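Local coordinates for protein antisigma-factor antagonist STAS (Rhodobacter sphaeroides, PDB 3LKL) that forms the STAS domain, possibly regulatory, of a membrane protein that probably transports sulfate or a related anion, at residues A[9-13]-A[14-18]; A[56-59]-A[60-64]. All blocks are in the same frame, centred on the assembly; numbering follows the deposited sequence.

How the interactions relate
Followed from the N terminus, the chain first runs up edge strand 4-10 and turns back into strand 16-22; interaction 1 closes this tight loop and so completes the first hairpin of the four-stranded sheet. The chain then passes through helix 30-35 and strands 45-50 and 53-55 before reaching interaction 2, which closes the first turn of helix 58-73, with Asp57 as its N-cap. The two contacts come in series, neither nested nor crossing, and lie on opposite sides of the chain's centre, about 26 Å apart between their centres. One finishes an exposed end of the sheet, the other starts a helix, both within the STAS domain.

Interaction 1 of 2, residues A[9-13]-A[14-18]; sequences ELSAC and GRART
Leu10 and Arg17 each swing CG anti to the backbone N, with chi1 of -164° and -175° respectively, and both side chains emerge on the same face of a two-stranded ladder. Arg17 then bends at chi3, turning its guanidinium back over the neighbouring strand. Leu10 CB lies above one face of that flat group, toward its rim, while Leu10 CD2 approaches Arg17 NH2 at 3.7 Å. Leu10 CD1 lies over the same guanidinium and also comes within 3.8 Å of Gly14 CA, so the isobutyl group fills the angle between the arginine and the turn. The apolar side chain thus lies against the guanidinium while the polar atoms bind elsewhere, NE in a salt bridge to Glu41 and NH1 to Ser8 OG.

This is a beta hairpin, held by the backbone. Glu9 and Thr18 form a hydrogen-bonded pair, Glu9 N to Thr18 O at 2.9 Å and Thr18 N to Glu9 O at 3.0 Å. Arg17 CA adds a CH...O contact to the same Glu9 O at 3.4 Å. Nearer the loop, Ser11 N reaches Ala16 O at 2.8 Å in a nearly straight hydrogen bond (170° at the hydrogen), and Ser11 CB faces Ala16 CB at 3.9 Å. Ala12 and Cys13 adopt angles close to a type I turn, closed by a weak bond from Gly14 N to Ser11 O, and Gly14 then takes a positive phi that steers the chain toward the second strand.

Strand 4-10 is outermost in the chain's mixed sheet, whereas 16-22 runs between it and the parallel strand 45-50, whose residues Arg45 and Thr47 touch Ala16 and Thr18; just ahead of that strand, Glu44 forms a salt bridge with Arg15.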
ATOM      1  N   GLU A   9       9.734  10.520  11.584  1.00 15.81           N
ATOM      2  CA  GLU A   9       9.735  11.691  12.376  1.00 16.77           C
ATOM      3  C   GLU A   9      10.160  11.387  13.803  1.00 15.40           C
ATOM      4  O   GLU A   9       9.655  10.498  14.423  1.00 14.71           O
ATOM      5  CB  GLU A   9       8.365  12.316  12.375  1.00 18.02           C
ATOM      6  CG  GLU A   9       8.331  13.606  13.118  1.00 25.74           C
ATOM      7  CD  GLU A   9       6.940  14.179  13.298  1.00 32.10           C
ATOM      8  OE1 GLU A   9       6.147  14.089  12.358  1.00 37.55           O
ATOM      9  OE2 GLU A   9       6.633  14.714  14.374  1.00 35.92           O
ATOM     10  N   LEU A  10      11.097  12.182  14.296  1.00 15.03           N
ATOM     11  CA  LEU A  10      11.571  12.161  15.673  1.00 14.61           C
ATOM     12  C   LEU A  10      10.835  13.071  16.613  1.00 15.62           C
ATOM     13  O   LEU A  10      10.503  14.146  16.302  1.00 16.77           O
ATOM     14  CB  LEU A  10      13.051  12.476  15.734  1.00 13.94           C
ATOM     15  CG  LEU A  10      13.897  12.176  16.965  1.00 13.44           C
ATOM     16  CD1 LEU A  10      13.847  10.761  17.366  1.00 12.73           C
ATOM     17  CD2 LEU A  10      15.267  12.496  16.649  1.00 13.05           C
ATOM     18  N   SER A  11      10.590  12.561  17.783  1.00 16.91           N
ATOM     19  CA  SER A  11      10.237  13.240  19.000  1.00 18.88           C
ATOM     20  C   SER A  11      11.103  14.476  19.339  1.00 19.08           C
ATOM     21  O   SER A  11      12.259  14.587  18.982  1.00 19.39           O
ATOM     22  CB  SER A  11      10.456  12.238  20.113  1.00 17.73           C
ATOM     23  OG  SER A  11       9.827  12.616  21.271  1.00 22.85           O
ATOM     24  N   ALA A  12      10.525  15.394  20.078  1.00 20.56           N
ATOM     25  CA  ALA A  12      11.267  16.553  20.537  1.00 20.71           C
ATOM     26  C   ALA A  12      12.430  16.134  21.398  1.00 20.96           C
ATOM     27  O   ALA A  12      13.519  16.592  21.198  1.00 22.55           O
ATOM     28  CB  ALA A  12      10.393  17.458  21.279  1.00 20.40           C
ATOM     29  N   CYS A  13      12.198  15.240  22.335  1.00 20.40           N
ATOM     30  CA  CYS A  13      13.232  14.814  23.224  1.00 19.52           C
ATOM     31  C   CYS A  13      14.062  13.667  22.666  1.00 19.04           C
ATOM     32  O   CYS A  13      14.974  13.233  23.291  1.00 16.47           O
ATOM     33  CB  CYS A  13      12.656  14.494  24.589  1.00 19.47           C
ATOM     34  SG  CYS A  13      12.015  15.899  25.495  1.00 22.52           S
ATOM     35  N   GLY A  14      13.737  13.218  21.466  1.00 17.53           N
ATOM     36  CA  GLY A  14      14.531  12.263  20.751  1.00 18.04           C
ATOM     37  C   GLY A  14      14.307  10.840  21.226  1.00 17.69           C
ATOM     38  O   GLY A  14      15.068   9.917  20.832  1.00 20.11           O
ATOM     39  N   ARG A  15      13.267  10.647  22.050  1.00 15.90           N
ATOM     40  CA  ARG A  15      12.928   9.349  22.597  1.00 14.74           C
ATOM     41  C   ARG A  15      11.995   8.418  21.821  1.00 14.33           C
ATOM     42  O   ARG A  15      11.973   7.186  22.097  1.00 13.18           O
ATOM     43  CB  ARG A  15      12.410   9.504  24.024  1.00 15.05           C
ATOM     44  CG  ARG A  15      13.497  10.161  24.935  1.00 15.64           C
ATOM     45  CD  ARG A  15      13.167  10.199  26.423  1.00 16.98           C
ATOM     46  NE  ARG A  15      11.724  10.213  26.610  1.00 25.60           N
ATOM     47  CZ  ARG A  15      11.031  11.176  27.207  1.00 31.35           C
ATOM     48  NH1 ARG A  15      11.643  12.250  27.771  1.00 32.15           N
ATOM     49  NH2 ARG A  15       9.702  11.047  27.251  1.00 31.05           N
ATOM     50  N   ALA A  16      11.268   8.981  20.860  1.00 12.96           N
ATOM     51  CA  ALA A  16      10.265   8.287  20.081  1.00 13.16           C
ATOM     52  C   ALA A  16      10.486   8.619  18.610  1.00 13.39           C
ATOM     53  O   ALA A  16      10.753   9.808  18.282  1.00 13.00           O
ATOM     54  CB  ALA A  16       8.873   8.737  20.497  1.00 13.78           C
ATOM     55  N   ARG A  17      10.497   7.585  17.748  1.00 10.41           N
ATOM     56  CA  ARG A  17      10.533   7.757  16.308  1.00 10.48           C
ATOM     57  C   ARG A  17       9.316   7.047  15.649  1.00  9.37           C
ATOM     58  O   ARG A  17       8.972   5.905  16.023  1.00 10.51           O
ATOM     59  CB  ARG A  17      11.864   7.256  15.693  1.00 10.84           C
ATOM     60  CG  ARG A  17      11.858   7.581  14.244  1.00 12.83           C
ATOM     61  CD  ARG A  17      13.136   7.433  13.526  1.00 14.92           C
ATOM     62  NE  ARG A  17      14.248   8.236  14.002  1.00 12.57           N
ATOM     63  CZ  ARG A  17      14.617   9.413  13.497  1.00 13.03           C
ATOM     64  NH1 ARG A  17      13.940  10.037  12.535  1.00 11.28           N
ATOM     65  NH2 ARG A  17      15.691   9.977  13.970  1.00 12.64           N
ATOM     66  N   THR A  18       8.654   7.716  14.702  1.00  8.37           N
ATOM     67  CA  THR A  18       7.569   7.090  13.837  1.00  7.96           C
ATOM     68  C   THR A  18       8.090   6.946  12.427  1.00  8.11           C
ATOM     69  O   THR A  18       8.540   7.879  11.813  1.00 10.50           O
ATOM     70  CB  THR A  18       6.232   7.860  13.971  1.00  7.90           C
ATOM     71  OG1 THR A  18       5.909   7.898  15.348  1.00  4.65           O
ATOM     72  CG2 THR A  18       5.017   7.197  13.235  1.00  7.59           C
TER

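Interaction 2 of 2, residues A[56-59]-A[60-64]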
ATOM      1  N   TRP A  56       2.382  -7.725   0.392  1.00 15.66           N
ATOM      2  CA  TRP A  56       2.003  -8.583  -0.704  1.00 15.63           C
ATOM      3  C   TRP A  56       2.532  -9.987  -0.595  1.00 16.67           C
ATOM      4  O   TRP A  56       2.169 -10.818  -1.414  1.00 16.68           O
ATOM      5  CB  TRP A  56       2.548  -7.991  -1.984  1.00 15.56           C
ATOM      6  CG  TRP A  56       1.843  -6.767  -2.402  1.00 14.31           C
ATOM      7  CD1 TRP A  56       2.371  -5.550  -2.546  1.00 17.84           C
ATOM      8  CD2 TRP A  56       0.473  -6.673  -2.753  1.00 16.37           C
ATOM      9  NE1 TRP A  56       1.406  -4.659  -2.957  1.00 16.00           N
ATOM     10  CE2 TRP A  56       0.240  -5.361  -3.138  1.00 15.85           C
ATOM     11  CE3 TRP A  56      -0.586  -7.616  -2.822  1.00 14.72           C
ATOM     12  CZ2 TRP A  56      -1.019  -4.908  -3.485  1.00 15.82           C
ATOM     13  CZ3 TRP A  56      -1.797  -7.194  -3.232  1.00 12.06           C
ATOM     14  CH2 TRP A  56      -2.024  -5.850  -3.545  1.00 16.73           C
ATOM     15  N   ASP A  57       3.443 -10.283   0.335  1.00 17.65           N
ATOM     16  CA  ASP A  57       3.905 -11.685   0.439  1.00 18.09           C
ATOM     17  C   ASP A  57       4.400 -12.014   1.850  1.00 18.06           C
ATOM     18  O   ASP A  57       4.736 -11.124   2.631  1.00 15.82           O
ATOM     19  CB  ASP A  57       4.958 -12.021  -0.679  1.00 18.37           C
ATOM     20  CG  ASP A  57       6.169 -11.033  -0.749  1.00 19.72           C
ATOM     21  OD1 ASP A  57       6.573 -10.494   0.300  1.00 24.64           O
ATOM     22  OD2 ASP A  57       6.733 -10.798  -1.859  1.00 15.97           O
ATOM     23  N   ILE A  58       4.480 -13.294   2.171  1.00 15.60           N
ATOM     24  CA  ILE A  58       4.949 -13.673   3.492  1.00 16.41           C
ATOM     25  C   ILE A  58       6.425 -13.250   3.828  1.00 15.54           C
ATOM     26  O   ILE A  58       6.726 -13.034   4.987  1.00 12.62           O
ATOM     27  CB  ILE A  58       4.701 -15.168   3.764  1.00 17.16           C
ATOM     28  CG1 ILE A  58       3.242 -15.357   4.135  1.00 20.34           C
ATOM     29  CG2 ILE A  58       5.535 -15.727   4.953  1.00 19.17           C
ATOM     30  CD1 ILE A  58       2.822 -16.863   4.100  1.00 26.05           C
ATOM     31  N   SER A  59       7.307 -13.181   2.825  1.00 14.92           N
ATOM     32  CA  SER A  59       8.628 -12.574   2.976  1.00 15.79           C
ATOM     33  C   SER A  59       8.583 -11.237   3.660  1.00 14.28           C
ATOM     34  O   SER A  59       9.397 -10.975   4.553  1.00 14.01           O
ATOM     35  CB  SER A  59       9.259 -12.298   1.621  1.00 14.97           C
ATOM     36  OG  SER A  59       9.777 -13.474   1.076  1.00 21.21           O
ATOM     37  N   SER A  60       7.698 -10.377   3.168  1.00 14.35           N
ATOM     38  CA  SER A  60       7.570  -9.024   3.687  1.00 15.82           C
ATOM     39  C   SER A  60       6.996  -8.957   5.039  1.00 14.76           C
ATOM     40  O   SER A  60       7.418  -8.100   5.814  1.00 14.16           O
ATOM     41  CB  SER A  60       6.805  -8.118   2.767  1.00 15.71           C
ATOM     42  OG  SER A  60       7.419  -8.194   1.508  1.00 21.08           O
ATOM     43  N   VAL A  61       6.032  -9.823   5.334  1.00 14.37           N
ATOM     44  CA  VAL A  61       5.541  -9.949   6.693  1.00 13.73           C
ATOM     45  C   VAL A  61       6.627 -10.393   7.624  1.00 13.84           C
ATOM     46  O   VAL A  61       6.770  -9.840   8.712  1.00 14.51           O
ATOM     47  CB  VAL A  61       4.385 -10.940   6.817  1.00 14.10           C
ATOM     48  CG1 VAL A  61       3.953 -11.007   8.250  1.00 15.63           C
ATOM     49  CG2 VAL A  61       3.197 -10.372   6.059  1.00 15.18           C
ATOM     50  N   GLN A  62       7.399 -11.394   7.192  1.00 12.22           N
ATOM     51  CA  GLN A  62       8.482 -11.873   7.980  1.00 11.74           C
ATOM     52  C   GLN A  62       9.578 -10.784   8.153  1.00  9.88           C
ATOM     53  O   GLN A  62      10.164 -10.734   9.181  1.00  8.21           O
ATOM     54  CB  GLN A  62       9.085 -13.129   7.350  1.00 11.72           C
ATOM     55  CG  GLN A  62       8.199 -14.340   7.390  1.00 12.56           C
ATOM     56  CD  GLN A  62       8.807 -15.548   6.711  1.00 15.75           C
ATOM     57  OE1 GLN A  62       9.619 -15.410   5.809  1.00 19.37           O
ATOM     58  NE2 GLN A  62       8.366 -16.759   7.114  1.00 18.17           N
ATOM     59  N   ALA A  63       9.798  -9.919   7.178  1.00  9.58           N
ATOM     60  CA  ALA A  63      10.757  -8.832   7.318  1.00  9.73           C
ATOM     61  C   ALA A  63      10.285  -7.846   8.358  1.00  9.81           C
ATOM     62  O   ALA A  63      11.099  -7.374   9.184  1.00  9.67           O
ATOM     63  CB  ALA A  63      10.957  -8.084   5.984  1.00  9.06           C
ATOM     64  N   LEU A  64       8.993  -7.495   8.301  1.00  8.83           N
ATOM     65  CA  LEU A  64       8.385  -6.608   9.305  1.00 10.00           C
ATOM     66  C   LEU A  64       8.533  -7.175  10.701  1.00 10.12           C
ATOM     67  O   LEU A  64       8.831  -6.477  11.623  1.00 10.59           O
ATOM     68  CB  LEU A  64       6.889  -6.374   8.973  1.00 10.14           C
ATOM     69  CG  LEU A  64       6.099  -5.476   9.913  1.00 11.96           C
ATOM     70  CD1 LEU A  64       6.715  -4.108   9.981  1.00 11.54           C
ATOM     71  CD2 LEU A  64       4.534  -5.401   9.544  1.00 12.80           C
TER
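Asp57 and Ser60 face each other across the first turn of helix 58-73, carboxylate against hydroxyl. The Asp57 chi1 of 53° sets CG between its own backbone N and carbonyl carbon, which carries OD1 forward over the start of the helix. Two donors of one residue grip this oxygen: Ser60 OG gives its proton to Asp57 OD1 at 2.7 Å from the syn side, 23° out of the carboxylate plane, while Ser60 N reaches Asp57 OD1 at 3.1 Å nearly along its C-O bond. They arrive from opposite faces of the plane, and with OD2 bound to Tyr27 N the rotation of the carboxylate is well fixed.

Asp57 is therefore the N-cap of the helix, its carboxylate placed where the helix dipole would probably favour a negative charge. In related STAS-fold anti-sigma factor antagonists, the equivalent helix begins with the phosphorylated serine of Asp-Ser-Ser-Gly; its counterpart here is probably Ile58, so the resemblance does not show such regulation in this transporter-family protein.

A second pair sits on the exposed side. Gln62 extends beyond CG and crosses Ile58 at a slant, its CD and NE2 each 3.7 Å from Ile58 CG2, so the flat amide rests beside a methyl group. Beneath them Gln62 N meets Ile58 O at 2.8 Å, and Ala63 N follows with Ser59 O at 2.9 Å, the regular helical pattern; Val61 N likewise binds Asp57 O. On the inner side Ser60 packs on Val30 and Ile55, whereas Trp56, just before the cap, lies against Val61 of the second subunit.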